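Local coordinates for tumor necrosis factor receptor superfamily member 11B (PDB 3URF), which acts as a secreted decoy receptor for the cytokine RANKL and thereby restrains osteoclast formation and activation, at residues B[64-67]-B[68-72]. Numbering follows the deposited sequence.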
ATOM      1  N   PRO B  64       7.022  11.066 -19.250  1.00 66.11           N
ATOM      2  CA  PRO B  64       7.360  11.393 -17.867  1.00 65.57           C
ATOM      3  C   PRO B  64       8.834  11.758 -17.782  1.00 67.64           C
ATOM      4  O   PRO B  64       9.521  11.824 -18.805  1.00 71.41           O
ATOM      5  CB  PRO B  64       7.115  10.071 -17.135  1.00 55.71           C
ATOM      6  CG  PRO B  64       7.374   8.994 -18.188  1.00 53.29           C
ATOM      7  CD  PRO B  64       7.293   9.646 -19.556  1.00 63.87           C
ATOM      8  N   VAL B  65       9.298  11.989 -16.562  1.00 65.92           N
ATOM      9  CA  VAL B  65      10.704  12.211 -16.260  1.00 64.12           C
ATOM     10  C   VAL B  65      11.546  10.976 -16.620  1.00 73.66           C
ATOM     11  O   VAL B  65      11.045   9.849 -16.601  1.00 78.26           O
ATOM     12  CB  VAL B  65      10.849  12.534 -14.766  1.00 56.69           C
ATOM     13  CG1 VAL B  65      12.306  12.603 -14.361  1.00 63.82           C
ATOM     14  CG2 VAL B  65      10.114  13.837 -14.428  1.00 43.19           C
ATOM     15  N   CYS B  66      12.813  11.192 -16.970  1.00 73.77           N
ATOM     16  CA  CYS B  66      13.716  10.084 -17.302  1.00 68.13           C
ATOM     17  C   CYS B  66      14.230   9.379 -16.064  1.00 63.19           C
ATOM     18  O   CYS B  66      14.417   9.991 -15.018  1.00 65.24           O
ATOM     19  CB  CYS B  66      14.912  10.563 -18.129  1.00 58.45           C
ATOM     20  SG  CYS B  66      14.502  10.987 -19.830  1.00127.88           S
ATOM     21  N   LYS B  67      14.476   8.086 -16.204  1.00 69.25           N
ATOM     22  CA  LYS B  67      14.966   7.281 -15.101  1.00 69.19           C
ATOM     23  C   LYS B  67      16.486   7.390 -15.008  1.00 71.99           C
ATOM     24  O   LYS B  67      17.126   8.016 -15.857  1.00 65.17           O
ATOM     25  CB  LYS B  67      14.514   5.834 -15.288  1.00 72.53           C
ATOM     26  CG  LYS B  67      13.062   5.730 -15.758  1.00 62.78           C
ATOM     27  CD  LYS B  67      12.441   4.387 -15.431  1.00 67.40           C
ATOM     28  CE  LYS B  67      11.050   4.221 -16.052  1.00 68.96           C
ATOM     29  NZ  LYS B  67       9.963   5.051 -15.435  1.00 70.95           N
ATOM     30  N   GLU B  68      17.055   6.780 -13.971  1.00 74.92           N
ATOM     31  CA  GLU B  68      18.478   6.908 -13.681  1.00 63.27           C
ATOM     32  C   GLU B  68      19.396   6.549 -14.840  1.00 62.87           C
ATOM     33  O   GLU B  68      20.224   7.361 -15.260  1.00 74.02           O
ATOM     34  CB  GLU B  68      18.851   6.085 -12.455  1.00 70.70           C
ATOM     35  CG  GLU B  68      18.868   6.915 -11.187  1.00 99.79           C
ATOM     36  CD  GLU B  68      19.847   8.086 -11.270  1.00110.19           C
ATOM     37  OE1 GLU B  68      19.425   9.240 -11.023  1.00117.67           O
ATOM     38  OE2 GLU B  68      21.038   7.848 -11.578  1.00100.67           O
ATOM     39  N   LEU B  69      19.259   5.333 -15.348  1.00 56.54           N
ATOM     40  CA  LEU B  69      20.089   4.884 -16.458  1.00 62.99           C
ATOM     41  C   LEU B  69      19.490   5.220 -17.815  1.00 60.93           C
ATOM     42  O   LEU B  69      19.746   4.534 -18.814  1.00 58.42           O
ATOM     43  CB  LEU B  69      20.384   3.392 -16.347  1.00 63.98           C
ATOM     44  CG  LEU B  69      21.095   3.116 -15.024  1.00 63.57           C
ATOM     45  CD1 LEU B  69      21.778   1.772 -15.037  1.00 60.54           C
ATOM     46  CD2 LEU B  69      22.096   4.223 -14.771  1.00 65.68           C
ATOM     47  N   GLN B  70      18.702   6.289 -17.843  1.00 51.31           N
ATOM     48  CA  GLN B  70      18.137   6.777 -19.081  1.00 61.07           C
ATOM     49  C   GLN B  70      18.688   8.128 -19.435  1.00 69.26           C
ATOM     50  O   GLN B  70      19.113   8.882 -18.564  1.00 73.37           O
ATOM     51  CB  GLN B  70      16.642   6.909 -18.953  1.00 63.97           C
ATOM     52  CG  GLN B  70      15.914   5.642 -19.207  1.00 59.78           C
ATOM     53  CD  GLN B  70      14.446   5.890 -19.322  1.00 60.06           C
ATOM     54  OE1 GLN B  70      13.915   6.848 -18.735  1.00 60.19           O
ATOM     55  NE2 GLN B  70      13.769   5.047 -20.091  1.00 53.84           N
ATOM     56  N   TYR B  71      18.659   8.431 -20.727  1.00 69.81           N
ATOM     57  CA  TYR B  71      19.073   9.736 -21.206  1.00 63.62           C
ATOM     58  C   TYR B  71      17.994  10.342 -22.112  1.00 67.93           C
ATOM     59  O   TYR B  71      17.248   9.615 -22.787  1.00 59.41           O
ATOM     60  CB  TYR B  71      20.396   9.617 -21.955  1.00 61.55           C
ATOM     61  CG  TYR B  71      20.213   9.174 -23.379  1.00 71.54           C
ATOM     62  CD1 TYR B  71      20.237   7.821 -23.721  1.00 69.67           C
ATOM     63  CD2 TYR B  71      19.989  10.108 -24.382  1.00 69.71           C
ATOM     64  CE1 TYR B  71      20.056   7.415 -25.036  1.00 70.89           C
ATOM     65  CE2 TYR B  71      19.799   9.713 -25.691  1.00 84.01           C
ATOM     66  CZ  TYR B  71      19.832   8.367 -26.018  1.00 82.62           C
ATOM     67  OH  TYR B  71      19.648   7.990 -27.334  1.00 86.47           O
ATOM     68  N   VAL B  72      17.914  11.672 -22.125  1.00 65.75           N
ATOM     69  CA  VAL B  72      16.958  12.370 -22.979  1.00 57.85           C
ATOM     70  C   VAL B  72      17.387  12.375 -24.433  1.00 66.17           C
ATOM     71  O   VAL B  72      18.230  13.171 -24.835  1.00 69.39           O
ATOM     72  CB  VAL B  72      16.757  13.827 -22.557  1.00 50.71           C
ATOM     73  CG1 VAL B  72      15.544  14.415 -23.286  1.00 58.31           C
ATOM     74  CG2 VAL B  72      16.564  13.926 -21.053  1.00 50.67           C
TER
HETATM   75  O   HOH W   1      18.887  10.012 -16.182  1.00 58.44           O
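Lys67 and Gln70, the first and last residues of a type I beta turn, are tied together by two hydrogen bonds, both donated by backbone N-H groups, one accepted by a main-chain carbonyl and the other by a side-chain amide. Gln70 N donates to Lys67 O (3.1 Å), closing the turn. In return, the side-chain amide of Gln70 folds back on the turn's first residue, and its OE1 accepts the N-H of Lys67 at 2.9 Å in a nearly straight bond (177°), an example of a side chain reinforcing a beta turn. With CG beside its own backbone N (chi1 -84°) and the chain extended beyond it, Gln70 runs alongside the Lys67 side chain, whose CG lies 3.3 Å from OE1. A leucine here would probably leave Lys67 N without this acceptor and the start of the turn less firmly held. Water 1 is placed to donate to Lys67 O or Gln70 O, at the two ends of the turn.

Apolar contact is slight: Cys66 SG meets Val72 CG2 at 3.8 Å. That sulfur is also disulfide-bonded to Cys84 on strand 83-86, the antiparallel partner of strand 70-74. A disulfide-pinned loop that turns into a two-stranded antiparallel sheet is characteristic of the cysteine-rich repeats of TNF receptors, here the second.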